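Local coordinates for protein putative transcriptional regulator (Bacillus cytotoxicus NVH 391-98, PDB 3K4H) that probably regulates transcription as a LacI-family protein, its two-lobed periplasmic-binding-protein-like sensor region holding a glucose-containing glycan between the lobes, at residues 73-78 / 82-87; 99-102 / 107-110; 13-16 / 21-24; 92-97 / 260-265; 30-35 / 44-49. All coordinates share one frame; numbering follows the deposited sequence.

Contact 1: residues 73-78 / 82-87; sequences IILLYS and DRIIQY. With GLC (alpha-D-glucopyranose), chain C.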
# COMPACT_ATOMS: atom_id res chain seq x y z
N ILE A 73 -22.71 -3.59 -1.74
CA ILE A 73 -22.66 -2.48 -0.78
C ILE A 73 -21.26 -1.94 -0.70
O ILE A 73 -20.30 -2.72 -0.64
CB ILE A 73 -23.08 -2.95 0.61
CG1 ILE A 73 -24.58 -3.26 0.66
CG2 ILE A 73 -22.72 -1.94 1.65
CD1 ILE A 73 -25.09 -3.79 2.00
N ILE A 74 -21.11 -0.61 -0.73
CA ILE A 74 -19.81 0.02 -0.49
C ILE A 74 -19.85 0.59 0.88
O ILE A 74 -20.75 1.34 1.19
CB ILE A 74 -19.57 1.19 -1.44
CG1 ILE A 74 -19.73 0.76 -2.88
CG2 ILE A 74 -18.17 1.74 -1.28
CD1 ILE A 74 -19.47 1.86 -3.88
N LEU A 75 -18.89 0.25 1.72
CA LEU A 75 -18.79 0.91 3.03
C LEU A 75 -17.86 2.11 2.89
O LEU A 75 -16.69 1.94 2.49
CB LEU A 75 -18.25 -0.06 4.07
CG LEU A 75 -19.25 -1.01 4.73
CD1 LEU A 75 -18.53 -2.14 5.39
CD2 LEU A 75 -20.01 -0.25 5.79
N LEU A 76 -18.36 3.30 3.19
CA LEU A 76 -17.57 4.52 2.97
C LEU A 76 -16.62 4.82 4.11
O LEU A 76 -16.07 5.92 4.21
CB LEU A 76 -18.47 5.73 2.73
CG LEU A 76 -19.06 5.85 1.33
CD1 LEU A 76 -18.13 5.17 0.41
CD2 LEU A 76 -20.42 5.19 1.24
N TYR A 77 -16.44 3.83 4.96
CA TYR A 77 -15.65 4.02 6.15
C TYR A 77 -15.11 2.66 6.61
O TYR A 77 -15.53 1.62 6.09
CB TYR A 77 -16.52 4.64 7.24
CG TYR A 77 -17.49 3.66 7.81
CD1 TYR A 77 -18.67 3.36 7.15
CD2 TYR A 77 -17.23 3.02 9.01
CE1 TYR A 77 -19.58 2.46 7.67
CE2 TYR A 77 -18.12 2.12 9.55
CZ TYR A 77 -19.29 1.84 8.88
OH TYR A 77 -20.18 0.93 9.40
N SER A 78 -14.17 2.69 7.57
CA SER A 78 -13.62 1.49 8.14
C SER A 78 -13.37 1.61 9.62
O SER A 78 -12.41 2.23 10.08
CB SER A 78 -12.34 1.08 7.45
OG SER A 78 -11.75 0.02 8.16
N ASP A 82 -16.85 -3.42 13.30
CA ASP A 82 -18.05 -2.99 12.68
C ASP A 82 -18.97 -4.23 12.64
O ASP A 82 -18.63 -5.25 12.01
CB ASP A 82 -17.73 -2.46 11.29
CG ASP A 82 -18.79 -1.54 10.76
OD1 ASP A 82 -18.57 -1.03 9.65
OD2 ASP A 82 -19.81 -1.29 11.44
N ARG A 83 -20.08 -4.15 13.36
CA ARG A 83 -21.13 -5.13 13.21
C ARG A 83 -21.49 -5.23 11.72
O ARG A 83 -21.71 -6.34 11.22
CB ARG A 83 -22.40 -4.76 13.98
CG ARG A 83 -22.29 -4.53 15.45
CD ARG A 83 -23.36 -3.56 15.87
NE ARG A 83 -24.68 -4.18 15.75
CZ ARG A 83 -25.86 -3.57 15.85
NH1 ARG A 83 -25.96 -2.27 16.08
NH2 ARG A 83 -26.96 -4.28 15.73
N ILE A 84 -21.58 -4.09 11.03
CA ILE A 84 -22.05 -4.11 9.64
C ILE A 84 -21.27 -5.15 8.84
O ILE A 84 -21.86 -5.96 8.13
CB ILE A 84 -21.95 -2.74 8.92
CG1 ILE A 84 -22.60 -1.60 9.72
CG2 ILE A 84 -22.61 -2.81 7.55
CD1 ILE A 84 -24.06 -1.59 9.68
N ILE A 85 -19.94 -5.11 8.98
CA ILE A 85 -19.07 -6.08 8.32
C ILE A 85 -19.30 -7.50 8.81
O ILE A 85 -19.35 -8.41 7.98
CB ILE A 85 -17.58 -5.74 8.47
CG1 ILE A 85 -17.26 -4.42 7.79
CG2 ILE A 85 -16.69 -6.85 7.83
CD1 ILE A 85 -15.78 -4.05 7.88
N GLN A 86 -19.42 -7.71 10.13
CA GLN A 86 -19.71 -9.06 10.66
C GLN A 86 -20.96 -9.58 9.98
O GLN A 86 -21.02 -10.75 9.61
CB GLN A 86 -19.89 -9.11 12.20
CG GLN A 86 -18.71 -9.69 13.03
CD GLN A 86 -18.14 -11.06 12.53
OE1 GLN A 86 -16.99 -11.14 12.06
NE2 GLN A 86 -18.94 -12.14 12.65
N TYR A 87 -21.94 -8.70 9.78
CA TYR A 87 -23.19 -9.10 9.21
C TYR A 87 -23.02 -9.52 7.78
O TYR A 87 -23.45 -10.61 7.39
CB TYR A 87 -24.24 -7.99 9.31
CG TYR A 87 -25.53 -8.36 8.61
CD1 TYR A 87 -25.80 -7.88 7.33
CD2 TYR A 87 -26.46 -9.22 9.21
CE1 TYR A 87 -26.99 -8.24 6.66
CE2 TYR A 87 -27.64 -9.58 8.56
CZ TYR A 87 -27.90 -9.08 7.29
OH TYR A 87 -29.06 -9.43 6.62
C1 GLC C . -12.21 7.70 4.07
C2 GLC C . -12.62 6.33 4.56
C3 GLC C . -11.40 5.72 5.22
C4 GLC C . -10.23 5.63 4.22
C5 GLC C . -9.97 6.98 3.58
C6 GLC C . -8.95 6.81 2.49
O2 GLC C . -13.66 6.48 5.51
O3 GLC C . -11.81 4.49 5.78
O4 GLC C . -9.02 5.38 4.86
O5 GLC C . -11.18 7.57 3.10
O6 GLC C . -7.78 7.43 2.96
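Y77 and D82 reach toward each other across the start of a beta-alpha-beta unit, where strand 72-75 of a parallel sheet ends, the chain turns, and helix 83-90 runs back before strand 95-98. The CG of Y77 sits between its backbone N and carbonyl carbon (chi1 73°), which points the ring so that its hydroxyl arrives at the start of the helix. There OH gives a weak hydrogen bond to D82 OD1, 2.5 Å away, and the planes of ring and carboxylate are turned 55° apart. D82 is the N-cap: its CG lies anti to the backbone N (chi1 -159°), and from there OD2 accepts a weak bond from I84 N at 3.3 Å. Aspartate suits this place because one short carboxylate can serve a helix N-H and a tyrosine hydroxyl together; R79, in the turn, adds a weak, long ion pair to OD2.

Beside this polar pair the contact is apolar. L75 forks between two isoleucines: CD1 presses on I85 CG1 at 3.5 Å, while CD2 meets I84 CG2 at 4.1 Å. Branched aliphatic chains suit this buried layer, since each offers methyls in two directions and no polar atom to satisfy. I84 CG1 also lies against the hydroxyl of Y77, linking the two halves. At the strand's end the backbone turns to the sugar, and the carbonyl L76 O accepts a hydrogen bond from glucose O2 at 2.8 Å.

Contact 2: residues 99-102 / 107-110; sequences GKPY and EITY. With GLC (alpha-D-glucopyranose), chain C.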
# COMPACT_ATOMS: atom_id res chain seq x y z
N GLY A 99 -11.09 2.12 2.84
CA GLY A 99 -10.32 2.09 4.09
C GLY A 99 -9.79 0.69 4.39
O GLY A 99 -10.37 -0.31 3.97
N LYS A 100 -8.67 0.61 5.11
CA LYS A 100 -8.11 -0.65 5.57
C LYS A 100 -9.05 -1.34 6.56
O LYS A 100 -9.62 -0.69 7.44
CB LYS A 100 -6.80 -0.37 6.26
CG LYS A 100 -5.76 -1.41 6.08
CD LYS A 100 -4.42 -0.90 6.61
CE LYS A 100 -4.41 -0.86 8.12
NZ LYS A 100 -3.09 -0.41 8.58
N PRO A 101 -9.21 -2.67 6.43
CA PRO A 101 -9.99 -3.42 7.43
C PRO A 101 -9.09 -3.73 8.60
O PRO A 101 -7.88 -3.85 8.42
CB PRO A 101 -10.37 -4.70 6.70
CG PRO A 101 -9.85 -4.53 5.23
CD PRO A 101 -8.77 -3.52 5.31
N TYR A 102 -9.66 -3.88 9.79
CA TYR A 102 -8.82 -4.12 10.95
C TYR A 102 -8.01 -5.40 10.76
O TYR A 102 -6.79 -5.42 10.96
CB TYR A 102 -9.59 -4.16 12.27
CG TYR A 102 -8.66 -4.32 13.46
CD1 TYR A 102 -7.65 -3.38 13.70
CD2 TYR A 102 -8.76 -5.41 14.33
CE1 TYR A 102 -6.77 -3.51 14.79
CE2 TYR A 102 -7.88 -5.56 15.43
CZ TYR A 102 -6.89 -4.61 15.65
OH TYR A 102 -6.02 -4.72 16.71
N GLU A 107 -9.29 -11.55 3.09
CA GLU A 107 -10.70 -11.88 2.77
C GLU A 107 -11.54 -10.73 2.19
O GLU A 107 -12.46 -10.96 1.40
CB GLU A 107 -11.41 -12.48 3.99
CG GLU A 107 -11.17 -13.97 4.20
CD GLU A 107 -11.34 -14.40 5.65
OE1 GLU A 107 -12.38 -15.02 5.97
OE2 GLU A 107 -10.43 -14.12 6.48
N ILE A 108 -11.22 -9.49 2.59
CA ILE A 108 -12.01 -8.32 2.23
C ILE A 108 -11.37 -7.52 1.10
O ILE A 108 -10.15 -7.28 1.12
CB ILE A 108 -12.16 -7.40 3.45
CG1 ILE A 108 -12.80 -8.17 4.61
CG2 ILE A 108 -12.97 -6.13 3.11
CD1 ILE A 108 -12.43 -7.62 5.99
N THR A 109 -12.17 -7.01 0.18
CA THR A 109 -11.64 -6.15 -0.87
C THR A 109 -11.82 -4.70 -0.52
O THR A 109 -12.89 -4.29 -0.24
CB THR A 109 -12.37 -6.36 -2.12
OG1 THR A 109 -12.51 -7.75 -2.33
CG2 THR A 109 -11.61 -5.81 -3.22
N TYR A 110 -10.76 -3.94 -0.54
CA TYR A 110 -10.84 -2.59 -0.11
C TYR A 110 -10.04 -1.63 -0.93
O TYR A 110 -9.17 -2.02 -1.60
CB TYR A 110 -10.50 -2.53 1.35
CG TYR A 110 -9.07 -2.69 1.67
CD1 TYR A 110 -8.23 -1.65 1.59
CD2 TYR A 110 -8.58 -3.88 2.09
CE1 TYR A 110 -6.95 -1.78 1.89
CE2 TYR A 110 -7.29 -4.02 2.38
CZ TYR A 110 -6.47 -2.97 2.28
OH TYR A 110 -5.16 -3.09 2.58
C1 GLC C . -12.21 7.70 4.07
C2 GLC C . -12.62 6.33 4.56
C3 GLC C . -11.40 5.72 5.22
C4 GLC C . -10.23 5.63 4.22
C5 GLC C . -9.97 6.98 3.58
C6 GLC C . -8.95 6.81 2.49
O2 GLC C . -13.66 6.48 5.51
O3 GLC C . -11.81 4.49 5.78
O4 GLC C . -9.02 5.38 4.86
O5 GLC C . -11.18 7.57 3.10
O6 GLC C . -7.78 7.43 2.96
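The ring of Y110 has one face turned to the G99-P101 backbone, and Y110 has the largest share of the contact, followed by P101. CB itself rests 3.4 Å from G99 O, with CG and CD1 also near that carbonyl. At the ring's other ortho carbon, CD2, P101 CD comes to 3.2 Å, and it lies slightly farther from CE2. This proline carbon stands over the face, 3.5 Å from the Y110 ring centroid and 26° off the normal, a CH-pi contact displaced toward the rim. K100 CA lies over the same face, 4.2 Å from the Y110 centroid, and is the nearest partner of CE1. CZ lies near P101 CD and K100 CG. At the tip, OH has K100 CG beside it at 3.9 Å, the two side chains running alongside in the same direction; K100 NZ continues to a salt bridge with D148.

P101 also turns its ring to I108, whose CD1 touches P101 CB at 3.6 Å. A proline fits here because its rigid ring offers hydrocarbon to an aromatic face and an aliphatic branch at once. G99 has the positive phi of 131° that glycine tolerates, and its bare CA lies directly beside the sugar, 3.3 Å from glucose O3. With CH-pi and apolar contacts across it, the base of this loop between strands 95-98 and 110-112 depends on shape fit, and it places G99 against the glucose.

Contact 3: residues 13-16 / 21-24; sequences LVMP and KAFQ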
# COMPACT_ATOMS: atom_id res chain seq x y z
N LEU A 13 -24.80 2.31 -0.20
CA LEU A 13 -23.75 3.08 0.40
C LEU A 13 -24.01 3.11 1.88
O LEU A 13 -25.15 3.33 2.30
CB LEU A 13 -23.73 4.48 -0.17
CG LEU A 13 -23.76 4.65 -1.67
CD1 LEU A 13 -23.75 6.13 -2.00
CD2 LEU A 13 -22.59 3.92 -2.38
N VAL A 14 -22.97 2.89 2.67
CA VAL A 14 -23.10 2.98 4.10
C VAL A 14 -22.12 4.00 4.65
O VAL A 14 -20.92 3.95 4.40
CB VAL A 14 -22.92 1.62 4.78
CG1 VAL A 14 -23.09 1.73 6.27
CG2 VAL A 14 -23.92 0.63 4.24
N MSE A 15 -22.69 4.96 5.39
CA MSE A 15 -21.92 5.94 6.10
C MSE A 15 -21.47 5.52 7.51
O MSE A 15 -21.96 4.53 8.05
CB MSE A 15 -22.73 7.21 6.17
CG MSE A 15 -22.18 8.26 5.27
SE MSE A 15 -23.10 8.52 3.56
CE MSE A 15 -21.46 8.46 2.52
N PRO A 16 -20.54 6.25 8.12
CA PRO A 16 -20.22 6.00 9.52
C PRO A 16 -21.27 6.57 10.46
O PRO A 16 -21.26 6.25 11.63
CB PRO A 16 -18.91 6.73 9.73
CG PRO A 16 -18.49 7.22 8.43
CD PRO A 16 -19.60 7.22 7.51
N LYS A 21 -24.98 14.16 8.97
CA LYS A 21 -23.63 14.47 9.45
C LYS A 21 -22.62 14.28 8.31
O LYS A 21 -21.75 15.12 8.10
CB LYS A 21 -23.26 13.64 10.70
CG LYS A 21 -22.02 14.14 11.52
CD LYS A 21 -20.63 14.11 10.77
CE LYS A 21 -20.07 12.66 10.53
NZ LYS A 21 -18.86 12.58 9.63
N ALA A 22 -22.75 13.19 7.55
CA ALA A 22 -21.78 12.90 6.49
C ALA A 22 -21.65 14.00 5.44
O ALA A 22 -20.55 14.30 4.99
CB ALA A 22 -22.14 11.59 5.82
N PHE A 23 -22.76 14.61 5.06
CA PHE A 23 -22.78 15.53 3.95
C PHE A 23 -22.30 16.90 4.36
O PHE A 23 -22.20 17.81 3.55
CB PHE A 23 -24.19 15.58 3.37
CG PHE A 23 -24.45 14.52 2.32
CD1 PHE A 23 -25.30 14.76 1.27
CD2 PHE A 23 -23.79 13.29 2.38
CE1 PHE A 23 -25.50 13.77 0.29
CE2 PHE A 23 -24.00 12.33 1.41
CZ PHE A 23 -24.84 12.56 0.38
N GLN A 24 -21.99 17.04 5.64
CA GLN A 24 -21.44 18.28 6.16
C GLN A 24 -19.95 18.19 6.00
O GLN A 24 -19.24 19.19 6.13
CB GLN A 24 -21.77 18.43 7.62
CG GLN A 24 -23.02 19.12 7.88
CD GLN A 24 -23.52 18.87 9.29
OE1 GLN A 24 -24.33 19.64 9.82
NE2 GLN A 24 -23.04 17.80 9.90
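M15, a selenomethionine, packs on A22 where strand 10-14 gives way to the loop leading into the short helix 19-22. This is the first strand-to-helix connection of the lobe built on the six-stranded parallel sheet of this periplasmic-binding-protein-like fold. Apolar packing makes up the contact between the segments. M15 CG comes to 3.4 Å from A22 CB, and the selenium lies near the same methyl. Alanine suits the site because its single methyl lets the long M15 side chain run close past the helix, and a flexible unbranched chain can follow that path, bending at chi2 and chi3. F28 and I32 of helix 27-41 also touch M15, enclosing it in the core.

Within the two segments, the polar bonds lie in 21-24. In the turn there, Q24 N bonds back to K21 O at 3.1 Å, and the Q24 side-chain amide adds a weak bond from NE2 to the same carbonyl. One acceptor thus receives two donors at the turn, and a glutamine has the reach for it.

The looser part of the apolar packing falls to F23, which brings its ring up obliquely, with CE2 4.5 Å from M15 SE.

Contact 4: residues 92-97 / 260-265; sequences NFPFVL and DKVENA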
# COMPACT_ATOMS: atom_id res chain seq x y z
N ASN A 92 -22.73 -13.74 3.60
CA ASN A 92 -22.01 -13.84 2.34
C ASN A 92 -22.46 -12.80 1.29
O ASN A 92 -22.57 -13.12 0.12
CB ASN A 92 -22.15 -15.24 1.77
CG ASN A 92 -20.86 -15.77 1.19
OD1 ASN A 92 -20.32 -16.74 1.70
ND2 ASN A 92 -20.35 -15.13 0.15
N PHE A 93 -22.71 -11.56 1.72
CA PHE A 93 -23.19 -10.50 0.83
C PHE A 93 -22.01 -9.77 0.20
O PHE A 93 -21.04 -9.49 0.91
CB PHE A 93 -24.07 -9.51 1.59
CG PHE A 93 -24.86 -8.62 0.69
CD1 PHE A 93 -24.39 -7.35 0.36
CD2 PHE A 93 -26.06 -9.07 0.14
CE1 PHE A 93 -25.11 -6.53 -0.51
CE2 PHE A 93 -26.78 -8.27 -0.72
CZ PHE A 93 -26.32 -6.99 -1.05
N PRO A 94 -22.08 -9.45 -1.12
CA PRO A 94 -20.91 -8.79 -1.73
C PRO A 94 -20.74 -7.36 -1.26
O PRO A 94 -21.66 -6.56 -1.38
CB PRO A 94 -21.21 -8.82 -3.24
CG PRO A 94 -22.50 -9.47 -3.41
CD PRO A 94 -23.19 -9.58 -2.07
N PHE A 95 -19.57 -7.03 -0.72
CA PHE A 95 -19.29 -5.67 -0.30
C PHE A 95 -17.82 -5.27 -0.47
O PHE A 95 -16.94 -6.12 -0.62
CB PHE A 95 -19.70 -5.46 1.14
CG PHE A 95 -18.73 -6.05 2.12
CD1 PHE A 95 -18.87 -7.37 2.54
CD2 PHE A 95 -17.69 -5.27 2.63
CE1 PHE A 95 -17.97 -7.92 3.44
CE2 PHE A 95 -16.80 -5.81 3.54
CZ PHE A 95 -16.93 -7.14 3.94
N VAL A 96 -17.57 -3.97 -0.38
CA VAL A 96 -16.23 -3.41 -0.58
C VAL A 96 -15.97 -2.30 0.43
O VAL A 96 -16.89 -1.53 0.74
CB VAL A 96 -16.11 -2.83 -2.01
CG1 VAL A 96 -15.08 -1.72 -2.06
CG2 VAL A 96 -15.77 -3.92 -3.01
N LEU A 97 -14.75 -2.22 0.94
CA LEU A 97 -14.36 -1.13 1.86
C LEU A 97 -13.69 0.07 1.19
O LEU A 97 -12.95 -0.10 0.20
CB LEU A 97 -13.42 -1.63 2.95
CG LEU A 97 -13.90 -2.17 4.29
CD1 LEU A 97 -12.76 -2.19 5.28
CD2 LEU A 97 -14.94 -1.27 4.83
N ASP A 260 -17.42 -5.53 -10.07
CA ASP A 260 -16.66 -6.68 -10.53
C ASP A 260 -16.97 -7.85 -9.59
O ASP A 260 -17.37 -8.92 -10.03
CB ASP A 260 -15.17 -6.35 -10.55
CG ASP A 260 -14.31 -7.51 -10.96
OD1 ASP A 260 -14.52 -8.09 -12.06
OD2 ASP A 260 -13.42 -7.84 -10.17
N LYS A 261 -16.85 -7.61 -8.30
CA LYS A 261 -17.17 -8.60 -7.28
C LYS A 261 -18.59 -9.13 -7.43
O LYS A 261 -18.82 -10.32 -7.25
CB LYS A 261 -17.00 -7.99 -5.90
CG LYS A 261 -17.07 -8.97 -4.75
CD LYS A 261 -16.30 -8.44 -3.53
CE LYS A 261 -16.40 -9.42 -2.39
NZ LYS A 261 -15.10 -9.54 -1.71
N VAL A 262 -19.51 -8.24 -7.71
CA VAL A 262 -20.86 -8.67 -7.88
C VAL A 262 -21.11 -9.38 -9.14
O VAL A 262 -21.69 -10.42 -9.14
CB VAL A 262 -21.74 -7.48 -7.93
CG1 VAL A 262 -23.02 -7.86 -8.39
CG2 VAL A 262 -21.86 -6.91 -6.62
N GLU A 263 -20.76 -8.79 -10.25
CA GLU A 263 -20.92 -9.56 -11.44
C GLU A 263 -20.11 -10.80 -11.70
O GLU A 263 -20.63 -11.78 -12.15
CB GLU A 263 -20.88 -8.62 -12.61
CG GLU A 263 -21.93 -7.63 -12.47
CD GLU A 263 -21.95 -6.70 -13.57
OE1 GLU A 263 -21.07 -6.79 -14.41
OE2 GLU A 263 -22.83 -5.87 -13.61
N ASN A 264 -18.82 -10.78 -11.44
CA ASN A 264 -18.10 -12.01 -11.64
C ASN A 264 -18.42 -13.17 -10.76
O ASN A 264 -18.44 -14.31 -11.15
CB ASN A 264 -16.64 -11.78 -11.91
CG ASN A 264 -16.45 -11.10 -13.22
OD1 ASN A 264 -17.40 -10.67 -13.83
ND2 ASN A 264 -15.22 -11.01 -13.67
N ALA A 265 -18.57 -12.86 -9.51
CA ALA A 265 -19.30 -13.59 -8.54
C ALA A 265 -18.42 -14.70 -8.09
O ALA A 265 -18.76 -15.44 -7.21
CB ALA A 265 -20.57 -14.14 -9.11
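K261, P94 and V262 have the most surface buried here, and they join the loop before strand 95-98 to the last turns of helix 247-264. P94 stands opposite V262, the CA atoms of the pair being the nearest across the segments at 6.2 Å. The proline ring points to the helix, and its CB rests 3.9 Å from V262 CG2, with CG a little farther from the same methyl. V262 places CG1 anti to its backbone N (chi1 167°), which leaves CG2 beside the N and turned to the proline. Both residues are compact and apolar, which suits methyl-to-ring packing.

K261 buries the largest area of all. Its aliphatic chain is extended as far as CE, turning only at NZ, with CG opposite the backbone N (chi1 -170°), and it runs past P94 and the F95 carbonyl: CG lies 4.4 Å from P94 CB, and CE reaches 3.8 Å from F95 O. Lysine suits this position because its methylenes can cover the backbone while the charged end travels on; NZ is hydrogen-bonded to T109 OG1 of the neighbouring loop. F95 takes part through its backbone, its side chain being directed to the other side, against I85 and L88 of helix 83-90.

Beyond V262, E263 bonds to the hydroxyl of Y44, and D260 makes a weak, long ion pair with K256 of the second subunit. Packing of a helix against the sheet, with helices on both of its faces, is typical of the alpha/beta sandwich lobes of periplasmic-binding-protein-like folds.

Contact 5: residues 30-35 / 44-49; sequences EVIRGI and YALYMS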
# COMPACT_ATOMS: atom_id res chain seq x y z
N GLU A 30 -17.87 14.04 -2.52
CA GLU A 30 -16.86 13.77 -3.52
C GLU A 30 -16.68 12.25 -3.73
O GLU A 30 -16.51 11.82 -4.88
CB GLU A 30 -15.55 14.43 -3.12
CG GLU A 30 -14.48 14.41 -4.15
CD GLU A 30 -14.79 15.27 -5.36
OE1 GLU A 30 -15.90 15.87 -5.45
OE2 GLU A 30 -13.90 15.35 -6.23
N VAL A 31 -16.75 11.45 -2.66
CA VAL A 31 -16.56 10.01 -2.82
C VAL A 31 -17.74 9.47 -3.58
O VAL A 31 -17.56 8.65 -4.49
CB VAL A 31 -16.29 9.25 -1.50
CG1 VAL A 31 -17.39 8.34 -1.15
CG2 VAL A 31 -15.02 8.44 -1.62
N ILE A 32 -18.93 9.98 -3.25
CA ILE A 32 -20.14 9.56 -3.90
C ILE A 32 -20.11 9.98 -5.34
O ILE A 32 -20.56 9.25 -6.21
CB ILE A 32 -21.38 10.10 -3.21
CG1 ILE A 32 -21.54 9.41 -1.85
CG2 ILE A 32 -22.60 9.83 -4.07
CD1 ILE A 32 -22.57 10.01 -0.93
N ARG A 33 -19.53 11.14 -5.61
CA ARG A 33 -19.43 11.63 -6.97
C ARG A 33 -18.57 10.70 -7.83
O ARG A 33 -18.79 10.56 -9.02
CB ARG A 33 -18.86 13.03 -6.92
CG ARG A 33 -18.91 13.81 -8.22
CD ARG A 33 -17.93 14.99 -8.13
NE ARG A 33 -17.26 15.11 -9.41
CZ ARG A 33 -15.96 15.34 -9.57
NH1 ARG A 33 -15.16 15.50 -8.52
NH2 ARG A 33 -15.48 15.41 -10.79
N GLY A 34 -17.58 10.07 -7.22
CA GLY A 34 -16.73 9.11 -7.94
C GLY A 34 -17.50 7.81 -8.10
O GLY A 34 -17.44 7.14 -9.15
N ILE A 35 -18.24 7.46 -7.05
CA ILE A 35 -18.97 6.21 -7.03
C ILE A 35 -19.96 6.23 -8.19
O ILE A 35 -20.00 5.30 -9.02
CB ILE A 35 -19.64 5.98 -5.65
CG1 ILE A 35 -18.61 5.44 -4.66
CG2 ILE A 35 -20.76 5.00 -5.78
CD1 ILE A 35 -18.93 5.67 -3.20
N TYR A 44 -25.72 1.12 -13.00
CA TYR A 44 -26.08 0.90 -11.62
C TYR A 44 -26.54 2.23 -11.02
O TYR A 44 -26.00 3.28 -11.36
CB TYR A 44 -24.89 0.35 -10.83
CG TYR A 44 -24.67 -1.15 -10.96
CD1 TYR A 44 -24.04 -1.69 -12.08
CD2 TYR A 44 -25.11 -2.03 -9.96
CE1 TYR A 44 -23.84 -3.05 -12.20
CE2 TYR A 44 -24.92 -3.39 -10.07
CZ TYR A 44 -24.28 -3.89 -11.19
OH TYR A 44 -24.09 -5.27 -11.32
N ALA A 45 -27.53 2.15 -10.14
CA ALA A 45 -28.08 3.28 -9.41
C ALA A 45 -27.62 3.13 -7.98
O ALA A 45 -27.00 2.12 -7.64
CB ALA A 45 -29.58 3.27 -9.47
N LEU A 46 -27.93 4.12 -7.13
CA LEU A 46 -27.37 4.13 -5.80
C LEU A 46 -28.47 4.12 -4.76
O LEU A 46 -29.63 4.42 -5.06
CB LEU A 46 -26.45 5.31 -5.64
CG LEU A 46 -25.31 5.42 -6.66
CD1 LEU A 46 -24.45 6.63 -6.36
CD2 LEU A 46 -24.45 4.13 -6.79
N TYR A 47 -28.12 3.73 -3.54
CA TYR A 47 -29.11 3.62 -2.49
C TYR A 47 -28.44 3.80 -1.15
O TYR A 47 -27.34 3.30 -0.91
CB TYR A 47 -29.81 2.25 -2.57
CG TYR A 47 -30.73 1.93 -1.42
CD1 TYR A 47 -32.12 1.96 -1.58
CD2 TYR A 47 -30.22 1.58 -0.18
CE1 TYR A 47 -32.96 1.65 -0.52
CE2 TYR A 47 -31.04 1.28 0.89
CZ TYR A 47 -32.40 1.30 0.72
OH TYR A 47 -33.19 0.99 1.83
N MSE A 48 -29.08 4.56 -0.28
CA MSE A 48 -28.57 4.69 1.05
C MSE A 48 -29.72 4.76 1.98
O MSE A 48 -30.82 5.13 1.61
CB MSE A 48 -27.69 5.90 1.18
CG MSE A 48 -28.43 7.19 1.28
SE MSE A 48 -27.21 8.67 0.89
CE MSE A 48 -25.56 7.99 1.69
N SER A 49 -29.47 4.41 3.21
CA SER A 49 -30.46 4.45 4.24
C SER A 49 -30.37 5.73 5.01
O SER A 49 -29.38 6.38 4.99
CB SER A 49 -30.23 3.32 5.20
OG SER A 49 -30.49 3.77 6.49
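Helix 30-35 and strand 45-48 run in roughly opposed directions, their axes 144° apart and 10.7 Å from each other at closest approach, with I35 and L46 as the nearest CA pair. Side chains alone bridge that spacing. L46 points to the helix, and both its methyls lie near I35 CG2, CD2 at 3.9 Å, while CD1 also reaches I32 CG2 at 4.3 Å. I32 and I35, three apart on the helix, present neighbouring branches to one leucine. For I35 the first torsion (chi1 -81°) sets CG2 anti to the backbone N, and it is this branch that touches the strand. Farther along, I32 CD1 extends to the selenomethionine M48, whose CE lies 4.5 Å away; a long flexible chain can span the wider gap. Leucine, isoleucine and methionine suit a face packed on the sheet, where apolar branches meet each other; on the solvent side R33 NH1 makes a salt bridge with E30 OE2 at 2.6 Å.

Strand 45-48 is the outermost strand of the parallel sheet within the chain, hydrogen-bonded to strand 10-14. Helix 27-41 lies across both, since I32 and I35 also touch L13, and helix 247-264 borders its other side near E30, V31 and R33.

How the contacts relate
All five contacts belong to the lobe built on the parallel sheet 45-48, 10-14, 72-75, 95-98, 110-112, 271-273. Contact 3 and contact 5, 11 Å apart between centres, share the backbone bond L13 N to Y47 O (2.8 Å). Contact 1 is tied to contact 3 by L76 N to V14 O (2.9 Å) and to contact 4 by L75 N to V96 O (2.9 Å). Contacts 2 and 4 meet through T109 O and L97 N. Contacts 1 and 2, with centres 10 Å apart, both touch the same glucose, and S78 OG of one approaches K100 O of the other. Contacts 2 and 3 do not touch, their nearest atoms lying about 10 Å apart.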